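Long-range contacts in HpuA (Kingella denitrificans ATCC 33394, PDB 5EC6), which binds haemoglobin as an outer-membrane lipoprotein receptor, probably as an early step in acquiring haem iron from the host protein: residues N87-P92 / K115-C120; S104-P109 / N186-T191; F138-S143 / L182-D187; T126-L131 / S192-R197; P17-V22 / K79-G84. One frame throughout, in Å; residues are numbered along the deposited sequence. Where two conformers were deposited one is given.

Contact 1: residues N87-P92 / K115-C120; sequences NTLIMP and KMIACC
L89 meets C120, A118 and I117 in turn. Its CB lies 3.8 Å from C120 SG. CG turns to the side of the backbone N, opposite the carbonyl carbon (chi1 -62°), and comes to rest beside A118 O. From there CD2 goes on to meet I117 CD1 at 3.8 Å, the two side chains crossing at about a right angle. The backbones hold this in place. A118 N gives a bent hydrogen bond to N87 O at 2.8 Å. L89 N returns one to A118 O at 3.2 Å. T88 CA also sits close to A118 O, as a CA-H...O contact. Farther along, M91 SD packs against C120 CB at 3.9 Å. At the other end N87 and M116 lie side by side, with N87 ND2 3.5 Å from M116 SD. The amide of N87 is fixed by bonds to G84 N and D82 O, so the buried group has partners at both polar atoms. I117 and M116 bond to strands 136-142 and 104-109 through their backbones. Bonds at N87 and L89 on either side of T88, with the two chains running roughly the same way, mark a single parallel beta bridge. By it the loop 87-92 pairs with A118 at the end of strand 115-118, beyond the bond of M116 to Q108 of strand 104-109, in this beta-barrel protein.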
# COMPACT_ATOMS: atom_id res chain seq x y z
N ASN A 87 10.99 9.86 -4.72
CA ASN A 87 10.07 9.86 -3.58
C ASN A 87 9.64 8.44 -3.21
O ASN A 87 8.47 8.20 -2.90
CB ASN A 87 8.86 10.78 -3.83
CG ASN A 87 8.07 10.46 -5.07
OD1 ASN A 87 8.42 9.57 -5.86
ND2 ASN A 87 6.94 11.13 -5.21
N THR A 88 10.59 7.53 -3.24
CA THR A 88 10.36 6.14 -2.83
C THR A 88 11.34 5.67 -1.80
O THR A 88 12.33 6.31 -1.53
CB THR A 88 10.43 5.19 -4.04
OG1 THR A 88 11.73 5.20 -4.60
CG2 THR A 88 9.47 5.55 -5.06
N LEU A 89 11.03 4.53 -1.20
CA LEU A 89 11.92 3.88 -0.26
C LEU A 89 13.23 3.53 -0.97
O LEU A 89 13.27 3.27 -2.16
CB LEU A 89 11.27 2.58 0.25
CG LEU A 89 9.97 2.77 1.02
CD1 LEU A 89 9.43 1.39 1.41
CD2 LEU A 89 10.14 3.64 2.23
N ILE A 90 14.29 3.51 -0.19
CA ILE A 90 15.54 2.90 -0.62
C ILE A 90 15.34 1.43 -0.95
O ILE A 90 14.83 0.66 -0.13
CB ILE A 90 16.62 3.02 0.47
CG1 ILE A 90 16.84 4.48 0.90
CG2 ILE A 90 17.94 2.40 -0.03
CD1 ILE A 90 17.59 4.63 2.22
N MET A 91 15.80 1.03 -2.12
CA MET A 91 15.83 -0.39 -2.51
C MET A 91 16.85 -1.20 -1.71
O MET A 91 17.94 -0.71 -1.42
CB MET A 91 16.22 -0.48 -3.96
CG MET A 91 15.46 0.48 -4.86
SD MET A 91 14.01 -0.37 -5.48
CE MET A 91 14.88 -1.39 -6.65
N PRO A 92 16.55 -2.47 -1.37
CA PRO A 92 17.62 -3.29 -0.81
C PRO A 92 18.77 -3.49 -1.81
O PRO A 92 18.54 -3.49 -3.01
CB PRO A 92 16.93 -4.63 -0.54
CG PRO A 92 15.80 -4.66 -1.47
CD PRO A 92 15.31 -3.25 -1.55
N LYS A 115 7.15 17.26 2.37
CA LYS A 115 7.96 16.14 1.89
C LYS A 115 7.00 14.99 1.52
O LYS A 115 5.89 14.93 2.03
CB LYS A 115 8.95 15.62 2.92
CG LYS A 115 9.85 16.69 3.55
CD LYS A 115 10.80 16.09 4.56
CE LYS A 115 11.63 17.13 5.29
NZ LYS A 115 12.32 18.02 4.34
N MET A 116 7.51 14.07 0.72
CA MET A 116 6.71 12.89 0.30
C MET A 116 7.54 11.65 0.19
O MET A 116 8.69 11.63 -0.22
CB MET A 116 6.04 13.20 -1.03
CG MET A 116 5.18 12.07 -1.59
SD MET A 116 4.51 12.61 -3.16
CE MET A 116 3.68 11.12 -3.73
N ILE A 117 6.92 10.51 0.53
CA ILE A 117 7.51 9.23 0.18
C ILE A 117 6.38 8.22 -0.12
O ILE A 117 5.24 8.36 0.39
CB ILE A 117 8.37 8.72 1.33
CG1 ILE A 117 9.34 7.61 0.82
CG2 ILE A 117 7.51 8.28 2.48
CD1 ILE A 117 10.55 7.37 1.64
N ALA A 118 6.71 7.24 -0.97
CA ALA A 118 5.81 6.15 -1.33
C ALA A 118 6.62 4.87 -1.49
O ALA A 118 7.86 4.87 -1.47
CB ALA A 118 5.05 6.48 -2.58
N CYS A 119 5.93 3.74 -1.58
CA CYS A 119 6.66 2.45 -1.75
C CYS A 119 7.55 2.41 -3.00
O CYS A 119 7.17 2.92 -4.07
CB CYS A 119 5.71 1.29 -1.94
SG CYS A 119 6.40 -0.36 -1.45
N CYS A 120 8.73 1.78 -2.88
CA CYS A 120 9.55 1.50 -4.06
C CYS A 120 9.00 0.27 -4.77
O CYS A 120 9.44 -0.86 -4.52
CB CYS A 120 11.02 1.28 -3.69
SG CYS A 120 11.36 -0.06 -2.51

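Contact 2: residues S104-P109 / N186-T191; sequences SHPMQP and NDRAVT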
# COMPACT_ATOMS: atom_id res chain seq x y z
N SER A 104 15.16 3.07 7.64
CA SER A 104 15.01 4.53 7.61
C SER A 104 15.32 5.00 6.21
O SER A 104 16.23 4.45 5.54
CB SER A 104 15.98 5.17 8.61
OG SER A 104 15.78 6.57 8.67
N HIS A 105 14.57 6.00 5.74
CA HIS A 105 14.63 6.49 4.36
C HIS A 105 14.40 7.99 4.33
O HIS A 105 13.57 8.53 5.06
CB HIS A 105 13.59 5.82 3.45
CG HIS A 105 13.41 4.36 3.70
ND1 HIS A 105 13.83 3.41 2.81
CD2 HIS A 105 12.80 3.69 4.71
CE1 HIS A 105 13.55 2.22 3.27
NE2 HIS A 105 12.93 2.36 4.43
N PRO A 106 15.16 8.70 3.49
CA PRO A 106 14.86 10.12 3.31
C PRO A 106 13.57 10.35 2.50
O PRO A 106 13.29 9.60 1.58
CB PRO A 106 16.09 10.60 2.49
CG PRO A 106 16.49 9.43 1.67
CD PRO A 106 16.23 8.23 2.58
N MET A 107 12.80 11.36 2.86
CA MET A 107 11.63 11.76 2.09
C MET A 107 12.04 12.83 1.09
O MET A 107 12.97 13.61 1.36
CB MET A 107 10.57 12.30 3.02
CG MET A 107 10.16 11.30 4.11
SD MET A 107 8.87 11.89 5.23
CE MET A 107 7.43 11.92 4.21
N GLN A 108 11.37 12.87 -0.04
CA GLN A 108 11.72 13.87 -1.05
C GLN A 108 11.13 15.20 -0.69
O GLN A 108 9.93 15.33 -0.43
CB GLN A 108 11.25 13.45 -2.42
CG GLN A 108 11.73 14.44 -3.52
CD GLN A 108 11.43 14.02 -4.94
OE1 GLN A 108 10.61 13.15 -5.21
NE2 GLN A 108 12.11 14.66 -5.90
N PRO A 109 11.97 16.29 -0.69
CA PRO A 109 11.35 17.60 -0.50
C PRO A 109 10.49 18.06 -1.65
O PRO A 109 10.76 17.73 -2.79
CB PRO A 109 12.57 18.54 -0.36
CG PRO A 109 13.60 17.87 -1.13
CD PRO A 109 13.40 16.38 -0.97
N ASN A 186 10.91 12.16 12.84
CA ASN A 186 12.03 13.10 12.67
C ASN A 186 12.46 13.25 11.25
O ASN A 186 13.62 12.95 10.90
CB ASN A 186 13.25 12.60 13.46
CG ASN A 186 13.16 12.94 14.92
OD1 ASN A 186 13.38 12.08 15.77
ND2 ASN A 186 12.83 14.19 15.22
N ASP A 187 11.54 13.72 10.42
CA ASP A 187 11.81 14.02 9.02
C ASP A 187 12.16 12.82 8.10
O ASP A 187 12.32 13.00 6.88
CB ASP A 187 12.87 15.16 8.89
CG ASP A 187 12.24 16.54 8.85
OD1 ASP A 187 11.03 16.66 9.15
OD2 ASP A 187 12.96 17.51 8.52
N ARG A 188 12.20 11.61 8.67
CA ARG A 188 12.49 10.42 7.88
C ARG A 188 11.31 9.47 7.90
O ARG A 188 10.54 9.39 8.86
CB ARG A 188 13.72 9.72 8.38
CG ARG A 188 14.94 10.51 7.83
CD ARG A 188 16.19 9.99 8.41
NE ARG A 188 16.69 8.83 7.70
CZ ARG A 188 17.30 8.81 6.53
NH1 ARG A 188 17.51 9.92 5.78
NH2 ARG A 188 17.72 7.63 6.10
N ALA A 189 11.21 8.74 6.83
CA ALA A 189 10.36 7.58 6.79
C ALA A 189 11.03 6.39 7.44
O ALA A 189 12.20 6.10 7.19
CB ALA A 189 10.04 7.26 5.34
N VAL A 190 10.28 5.67 8.27
CA VAL A 190 10.80 4.52 8.95
C VAL A 190 9.88 3.33 8.65
O VAL A 190 8.66 3.49 8.57
CB VAL A 190 10.98 4.74 10.46
CG1 VAL A 190 12.10 5.76 10.69
CG2 VAL A 190 9.73 5.22 11.17
N THR A 191 10.49 2.19 8.44
CA THR A 191 9.78 1.00 7.97
C THR A 191 9.96 -0.20 8.87
O THR A 191 10.97 -0.36 9.60
CB THR A 191 10.13 0.67 6.52
OG1 THR A 191 11.57 0.66 6.33
CG2 THR A 191 9.50 1.68 5.59
O HOH W 1 13.85 13.17 4.99
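Two backbone hydrogen bonds join H105 and A189. H105 N gives to A189 O at 2.8 Å and A189 N gives to H105 O at 3.0 Å. Next to them, S104 CA makes a CA-H...O contact with the same A189 O. Polar side chains add a bond at each end of strand 188-191. R188 NE donates to S104 OG at 2.6 Å, with a weak, longer second bond from NH2. The R188 chain bends at chi3 (83°), which brings the guanidinium back over the strand. One of its faces lies over the peptide between H105 and P106, with P106 N 3.3 Å above the plane. At the other end H105 NE2 and T191 OG1 share a hydrogen bond of 2.9 Å at the ring edge. H105 ND1 accepts from I90 N, so both ring nitrogens have partners and the ring is fixed in rotation. The apolar part is small: M107 CG packs on A189 CB at 4.2 Å. The pairs S104-V190 and H105-A189 form a short antiparallel ladder. Strand 188-191 turns back on strand 174-185 through N186 and D187, both with positive phi. This is a two-residue beta hairpin whose turn resembles type I', and strand 104-109 pairs with its second arm.

Contact 3: residues F138-S143 / L182-D187; sequences FGAWMS and LRVKND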
# COMPACT_ATOMS: atom_id res chain seq x y z
N PHE A 138 1.27 3.04 -1.04
CA PHE A 138 1.16 3.59 0.32
C PHE A 138 2.37 4.44 0.60
O PHE A 138 3.40 4.30 -0.06
CB PHE A 138 0.93 2.48 1.39
CG PHE A 138 2.12 1.62 1.69
CD1 PHE A 138 2.52 0.59 0.83
CD2 PHE A 138 2.86 1.82 2.84
CE1 PHE A 138 3.59 -0.22 1.12
CE2 PHE A 138 3.98 1.04 3.11
CZ PHE A 138 4.34 0.02 2.26
N GLY A 139 2.21 5.34 1.57
CA GLY A 139 3.25 6.30 1.83
C GLY A 139 2.79 7.35 2.79
O GLY A 139 1.92 7.12 3.65
N ALA A 140 3.45 8.52 2.70
CA ALA A 140 3.15 9.64 3.62
C ALA A 140 3.49 10.93 2.94
O ALA A 140 4.46 11.00 2.16
CB ALA A 140 3.95 9.53 4.89
N TRP A 141 2.72 11.96 3.30
CA TRP A 141 3.03 13.33 2.96
C TRP A 141 3.23 14.10 4.27
O TRP A 141 2.49 13.90 5.25
CB TRP A 141 1.92 13.92 2.14
CG TRP A 141 1.99 15.41 1.83
CD1 TRP A 141 2.53 15.99 0.72
CD2 TRP A 141 1.40 16.48 2.60
NE1 TRP A 141 2.35 17.37 0.76
CE2 TRP A 141 1.64 17.68 1.90
CE3 TRP A 141 0.73 16.52 3.82
CZ2 TRP A 141 1.20 18.91 2.38
CZ3 TRP A 141 0.25 17.76 4.28
CH2 TRP A 141 0.50 18.93 3.55
N MET A 142 4.23 14.96 4.26
CA MET A 142 4.48 15.86 5.41
C MET A 142 4.27 17.29 4.95
O MET A 142 4.80 17.67 3.91
CB MET A 142 5.88 15.66 5.94
CG MET A 142 6.22 16.64 7.06
SD MET A 142 7.97 16.54 7.52
CE MET A 142 7.68 15.19 8.60
N SER A 143 3.53 18.08 5.75
CA SER A 143 3.34 19.51 5.45
C SER A 143 4.61 20.33 5.78
O SER A 143 5.51 19.85 6.50
CB SER A 143 2.14 20.10 6.18
OG SER A 143 2.45 20.36 7.52
N LEU A 182 4.80 1.69 7.57
CA LEU A 182 5.53 2.95 7.41
C LEU A 182 5.05 3.94 8.46
O LEU A 182 3.85 4.18 8.63
CB LEU A 182 5.31 3.51 6.01
CG LEU A 182 5.73 4.98 5.81
CD1 LEU A 182 7.22 4.91 5.66
CD2 LEU A 182 5.07 5.63 4.59
N ARG A 183 6.02 4.58 9.14
CA ARG A 183 5.76 5.71 9.98
C ARG A 183 6.71 6.87 9.54
O ARG A 183 7.61 6.67 8.71
CB ARG A 183 5.99 5.37 11.46
CG ARG A 183 5.01 4.30 12.09
CD ARG A 183 5.40 4.02 13.52
NE ARG A 183 4.34 3.52 14.41
CZ ARG A 183 4.51 2.65 15.40
NH1 ARG A 183 5.72 2.03 15.64
NH2 ARG A 183 3.45 2.26 16.07
N VAL A 184 6.46 8.06 10.07
CA VAL A 184 7.39 9.19 9.89
C VAL A 184 7.91 9.58 11.26
O VAL A 184 7.13 9.86 12.17
CB VAL A 184 6.72 10.38 9.19
CG1 VAL A 184 7.76 11.51 9.11
CG2 VAL A 184 6.25 10.00 7.81
N LYS A 185 9.23 9.53 11.41
CA LYS A 185 9.88 9.96 12.65
C LYS A 185 10.97 10.95 12.29
O LYS A 185 11.85 10.62 11.49
CB LYS A 185 10.53 8.79 13.35
CG LYS A 185 11.53 9.24 14.43
CD LYS A 185 11.94 8.08 15.34
CE LYS A 185 12.88 7.13 14.63
NZ LYS A 185 13.11 5.98 15.52
N ASN A 186 10.91 12.16 12.84
CA ASN A 186 12.03 13.10 12.67
C ASN A 186 12.46 13.25 11.25
O ASN A 186 13.62 12.95 10.90
CB ASN A 186 13.25 12.60 13.46
CG ASN A 186 13.16 12.94 14.92
OD1 ASN A 186 13.38 12.08 15.77
ND2 ASN A 186 12.83 14.19 15.22
N ASP A 187 11.54 13.72 10.42
CA ASP A 187 11.81 14.02 9.02
C ASP A 187 12.16 12.82 8.10
O ASP A 187 12.32 13.00 6.88
CB ASP A 187 12.87 15.16 8.89
CG ASP A 187 12.24 16.54 8.85
OD1 ASP A 187 11.03 16.66 9.15
OD2 ASP A 187 12.96 17.51 8.52
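The ring of F138 presents an edge to L182, with CE2 4.0 Å from L182 CB and that carbon near the ring plane. S299 touches both side chains from strand 298-308. A second flat group at the contact is the D187 carboxylate. Its OD1 comes 3.5 Å from M142 SD, the two side chains meeting at about a right angle. D187 also has a long, weak ion pair with K146.

No hydrogen bond joins the two segments. Their axes pass 7.4 Å apart and run 22° from parallel, consistent with two walls of a curled, barrel-like arrangement facing each other across its interior. Between the two ends the packing is aliphatic. L182 CD2 rests on the main chain at G139, 3.4 Å from CA. The same methyl lies beside A140 CB. CG of L182 is trans to the backbone N (chi1 166°), which carries the branch across to the facing strand. V184 then divides its two methyls: CG2 packs on A140 CB at 3.7 Å, and CG1 meets M142 CE at 3.7 Å. The M142 chain is extended until its last bond, where a bend (chi3 -84°) brings CE over toward V184.

Strand 136-142 takes its backbone bonds from strands 115-118 and 148-154, and strand 174-185 belongs to the hairpin with 188-191. L150 touches A140, while V148 touches both M142 and V184. On the far side of strand 174-185, R183 points away and makes a cation-pi contact with F231.

Contact 4: residues T126-L131 / S192-R197; sequences TGMNAL and SSYETR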
# COMPACT_ATOMS: atom_id res chain seq x y z
N THR A 126 14.84 -6.96 -6.73
CA THR A 126 14.79 -6.70 -5.29
C THR A 126 14.31 -7.95 -4.57
O THR A 126 14.54 -8.08 -3.37
CB THR A 126 13.90 -5.48 -4.91
OG1 THR A 126 12.51 -5.75 -5.20
CG2 THR A 126 14.32 -4.25 -5.65
N GLY A 127 13.67 -8.87 -5.29
CA GLY A 127 12.75 -9.82 -4.68
C GLY A 127 11.75 -9.07 -3.81
O GLY A 127 11.19 -8.04 -4.23
N MET A 128 11.56 -9.55 -2.59
CA MET A 128 10.85 -8.80 -1.56
C MET A 128 9.45 -8.50 -2.03
O MET A 128 9.12 -7.43 -2.55
CB MET A 128 11.56 -7.53 -1.18
CG MET A 128 12.91 -7.83 -0.52
SD MET A 128 13.36 -6.71 0.80
CE MET A 128 12.77 -5.20 0.12
N ASN A 129 8.65 -9.51 -1.83
CA ASN A 129 7.38 -9.59 -2.41
C ASN A 129 6.41 -8.52 -1.89
O ASN A 129 5.53 -8.17 -2.64
CB ASN A 129 6.80 -10.95 -2.19
CG ASN A 129 7.49 -12.02 -3.02
OD1 ASN A 129 8.19 -11.75 -4.02
ND2 ASN A 129 7.30 -13.26 -2.61
N ALA A 130 6.56 -8.03 -0.65
CA ALA A 130 5.59 -7.02 -0.13
C ALA A 130 5.60 -5.74 -0.93
O ALA A 130 4.64 -5.01 -0.94
CB ALA A 130 5.88 -6.71 1.32
N LEU A 131 6.74 -5.46 -1.59
CA LEU A 131 6.95 -4.20 -2.26
C LEU A 131 6.40 -4.20 -3.67
O LEU A 131 6.28 -3.14 -4.26
CB LEU A 131 8.46 -3.91 -2.38
CG LEU A 131 9.34 -3.81 -1.15
CD1 LEU A 131 10.78 -3.81 -1.64
CD2 LEU A 131 9.01 -2.53 -0.38
N SER A 192 8.95 -1.07 8.85
CA SER A 192 8.97 -2.31 9.60
C SER A 192 10.04 -3.28 9.08
O SER A 192 10.46 -3.21 7.93
CB SER A 192 7.59 -2.97 9.55
OG SER A 192 7.20 -3.20 8.22
N SER A 193 10.49 -4.18 9.96
CA SER A 193 11.65 -5.03 9.63
C SER A 193 11.34 -5.97 8.52
O SER A 193 10.28 -6.66 8.51
CB SER A 193 12.12 -5.82 10.84
OG SER A 193 12.53 -4.93 11.86
N TYR A 194 12.25 -6.08 7.56
CA TYR A 194 12.02 -6.93 6.43
C TYR A 194 13.35 -7.38 5.88
O TYR A 194 14.12 -6.54 5.40
CB TYR A 194 11.25 -6.20 5.35
CG TYR A 194 10.58 -7.00 4.28
CD1 TYR A 194 10.20 -8.34 4.47
CD2 TYR A 194 10.22 -6.39 3.08
CE1 TYR A 194 9.52 -9.03 3.50
CE2 TYR A 194 9.55 -7.07 2.09
CZ TYR A 194 9.19 -8.40 2.29
OH TYR A 194 8.52 -9.02 1.27
N GLU A 195 13.55 -8.70 5.89
CA GLU A 195 14.76 -9.32 5.31
C GLU A 195 14.35 -10.62 4.71
O GLU A 195 13.68 -11.46 5.37
CB GLU A 195 15.82 -9.57 6.37
CG GLU A 195 17.03 -10.35 5.84
CD GLU A 195 18.15 -10.52 6.84
OE1 GLU A 195 18.10 -9.96 7.97
OE2 GLU A 195 19.14 -11.20 6.45
N THR A 196 14.70 -10.84 3.45
CA THR A 196 14.41 -12.12 2.82
C THR A 196 15.73 -12.73 2.36
O THR A 196 16.78 -12.08 2.45
CB THR A 196 13.45 -11.94 1.64
OG1 THR A 196 14.02 -11.05 0.69
CG2 THR A 196 12.13 -11.36 2.13
N ARG A 197 15.67 -13.97 1.89
CA ARG A 197 16.83 -14.61 1.24
C ARG A 197 16.44 -15.37 -0.03
O ARG A 197 15.59 -16.26 0.03
CB ARG A 197 17.54 -15.54 2.24
CG ARG A 197 18.96 -15.09 2.55
CD ARG A 197 19.48 -15.56 3.91
NE ARG A 197 20.50 -14.65 4.42
CZ ARG A 197 21.71 -14.46 3.88
NH1 ARG A 197 22.10 -15.11 2.78
NH2 ARG A 197 22.56 -13.60 4.44
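Y194 OH takes a nearly straight hydrogen bond from A130 N, 2.9 Å long with an angle of 169° at the hydrogen. N129 N is also near this oxygen, but its angle is too poor for a bond. The methyl of A130 sits beside the same end of the ring, with CB 3.8 Å from Y194 CE2. M128 covers more of the ring. Its CB is 3.9 Å from Y194 CE2, and its SD lies 4.4 Å from the ring centroid in an oblique Met-aromatic contact. The M128 side chain runs past the tyrosine in the opposite direction, and bends at chi2 and chi3 bring SD beside the ring. M128 CG touches T196 OG1 at 3.6 Å.

Further out, L131 N bonds to M128 O and closes the 3-10 turn 129-131, which presents A130 N to the phenol. I180 touches both A130 and Y194. The Y194 backbone pairs with L101, and T196 packs on R99. E178 OE2 is a second partner of Y194 OH. The phenol oxygen thus accepts from a backbone amide and is probably the donor to a carboxylate. Both hydrogen-bonding roles of this buried group would then be filled, and the ring tied at its polar end.

Contact 5: residues P17-V22 / K79-G84; sequences PVLRAV and KYYDFG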
# COMPACT_ATOMS: atom_id res chain seq x y z
N PRO A 17 16.56 16.11 -5.44
CA PRO A 17 15.90 17.25 -6.04
C PRO A 17 14.54 17.56 -5.42
O PRO A 17 13.90 16.68 -4.84
CB PRO A 17 15.74 16.85 -7.49
CG PRO A 17 15.91 15.38 -7.54
CD PRO A 17 16.77 15.01 -6.39
N VAL A 18 14.10 18.81 -5.59
CA VAL A 18 12.84 19.26 -5.05
C VAL A 18 11.79 18.84 -6.05
O VAL A 18 11.92 19.09 -7.25
CB VAL A 18 12.83 20.80 -4.82
CG1 VAL A 18 11.43 21.29 -4.46
CG2 VAL A 18 13.81 21.12 -3.71
N LEU A 19 10.71 18.20 -5.57
CA LEU A 19 9.68 17.75 -6.47
C LEU A 19 8.62 18.83 -6.70
O LEU A 19 8.00 19.33 -5.76
CB LEU A 19 9.03 16.49 -5.90
CG LEU A 19 7.98 15.80 -6.78
CD1 LEU A 19 8.58 15.24 -8.06
CD2 LEU A 19 7.25 14.71 -6.00
N ARG A 20 8.41 19.20 -7.96
CA ARG A 20 7.37 20.13 -8.32
C ARG A 20 6.02 19.48 -8.57
O ARG A 20 5.92 18.42 -9.22
CB ARG A 20 7.79 20.96 -9.55
CG ARG A 20 9.01 21.85 -9.26
CD ARG A 20 9.42 22.70 -10.48
NE ARG A 20 9.45 21.91 -11.71
CZ ARG A 20 10.41 21.03 -12.07
NH1 ARG A 20 11.49 20.83 -11.32
NH2 ARG A 20 10.28 20.36 -13.20
N ALA A 21 4.99 20.18 -8.15
CA ALA A 21 3.62 19.73 -8.35
C ALA A 21 3.27 19.61 -9.81
O ALA A 21 3.74 20.40 -10.67
CB ALA A 21 2.65 20.63 -7.68
N VAL A 22 2.40 18.65 -10.11
CA VAL A 22 1.85 18.52 -11.46
C VAL A 22 0.73 19.51 -11.71
O VAL A 22 -0.22 19.61 -10.94
CB VAL A 22 1.37 17.06 -11.69
CG1 VAL A 22 0.78 16.88 -13.08
CG2 VAL A 22 2.52 16.10 -11.48
N LYS A 79 -2.35 19.97 -3.85
CA LYS A 79 -1.31 19.90 -4.92
C LYS A 79 -1.17 18.42 -5.32
O LYS A 79 -1.27 17.55 -4.47
CB LYS A 79 0.03 20.43 -4.48
CG LYS A 79 0.05 21.91 -4.07
CD LYS A 79 -0.24 22.79 -5.25
CE LYS A 79 0.00 24.28 -4.95
NZ LYS A 79 -1.00 24.87 -4.04
N TYR A 80 -0.92 18.17 -6.59
CA TYR A 80 -0.73 16.83 -7.13
C TYR A 80 0.73 16.51 -7.40
O TYR A 80 1.50 17.36 -7.88
CB TYR A 80 -1.49 16.68 -8.43
CG TYR A 80 -2.99 16.66 -8.36
CD1 TYR A 80 -3.73 17.84 -8.38
CD2 TYR A 80 -3.69 15.48 -8.29
CE1 TYR A 80 -5.09 17.81 -8.33
CE2 TYR A 80 -5.04 15.44 -8.27
CZ TYR A 80 -5.76 16.62 -8.31
OH TYR A 80 -7.12 16.62 -8.28
N TYR A 81 1.12 15.28 -7.10
CA TYR A 81 2.49 14.81 -7.26
C TYR A 81 2.57 13.46 -7.95
O TYR A 81 1.72 12.60 -7.74
CB TYR A 81 3.24 14.73 -5.92
CG TYR A 81 3.34 16.10 -5.26
CD1 TYR A 81 4.34 17.01 -5.66
CD2 TYR A 81 2.38 16.52 -4.35
CE1 TYR A 81 4.38 18.29 -5.12
CE2 TYR A 81 2.42 17.82 -3.79
CZ TYR A 81 3.40 18.69 -4.20
OH TYR A 81 3.42 19.93 -3.61
N ASP A 82 3.58 13.28 -8.79
CA ASP A 82 3.74 11.95 -9.36
C ASP A 82 4.55 11.04 -8.46
O ASP A 82 5.24 11.47 -7.53
CB ASP A 82 4.23 11.99 -10.82
CG ASP A 82 5.35 12.97 -11.05
OD1 ASP A 82 6.11 13.21 -10.12
OD2 ASP A 82 5.45 13.49 -12.18
N PHE A 83 4.40 9.75 -8.71
CA PHE A 83 5.24 8.75 -8.11
C PHE A 83 6.46 8.59 -9.02
O PHE A 83 6.32 8.23 -10.19
CB PHE A 83 4.50 7.44 -7.99
CG PHE A 83 3.31 7.52 -7.06
CD1 PHE A 83 3.50 7.59 -5.68
CD2 PHE A 83 1.98 7.54 -7.56
CE1 PHE A 83 2.40 7.67 -4.80
CE2 PHE A 83 0.90 7.62 -6.68
CZ PHE A 83 1.11 7.68 -5.32
N GLY A 84 7.63 8.90 -8.52
CA GLY A 84 8.80 8.80 -9.40
C GLY A 84 9.99 8.21 -8.71
O GLY A 84 9.88 7.48 -7.74
O HOH W 2 5.24 15.70 -9.20
O HOH W 3 -0.84 20.47 -8.45
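L19 fills the hollow beside the Y81 ring. Its CD2 packs 3.7 Å from Y81 CD1 and also touches Y81 CB. CG is trans to the backbone N (chi1 -175°), which places the two methyls near Y81 and D82. The second of them, CD1, leans toward the D82 carboxylate, but D82 has two conformers and this touch is doubtful. A21 makes the next bump. Its CA is 3.6 Å from Y81 CE1, approaching the ring obliquely, and its CB sits in the notch formed by the ring and K79 CB. V22 comes in beyond it, with CB 4.4 Å from Y80 CB. The backbone locks this fit with one bond: V22 N gives to Y80 O at 2.7 Å. A21 CA leans on the same oxygen as a CA-H...O contact. Two waters join the backbones. Water 2 links R20 O with D82 N, and water 3 links V22 O with Y80 N at the edge of the Y80 ring. D111 holds both sides together, since its carboxylate bonds to A21 N and Y81 OH. Strand 80-81 is the outermost strand of a four-stranded antiparallel sheet. Y81 pairs with Y73 of strand 65-74, and the N-terminal segment 17-22 crosses at the other edge, touching it around A21 and V22, while L19 bonds through its backbone to P109 of strand 104-109.

From the N terminus, contact 5 closes first, around a loop that includes strands 29-31, 48-57 and 65-74. It ties the N-terminal segment to the edge of their sheet. Contact 1 follows in series, closing a loop that contains strands 99-100 and 104-109. Contact 2 starts within that loop, so it crosses contact 1, and runs on to the hairpin arm 188-191. Contact 4 starts inside contact 2's span and ends after it, so these two cross as well. Contact 3 falls wholly within contact 4's span and shares N186 and D187 with contact 2. Contacts 1, 2 and 3 adjoin around strand 115-118. Contact 5 touches contacts 1 and 2 through N87, Q108 and P109.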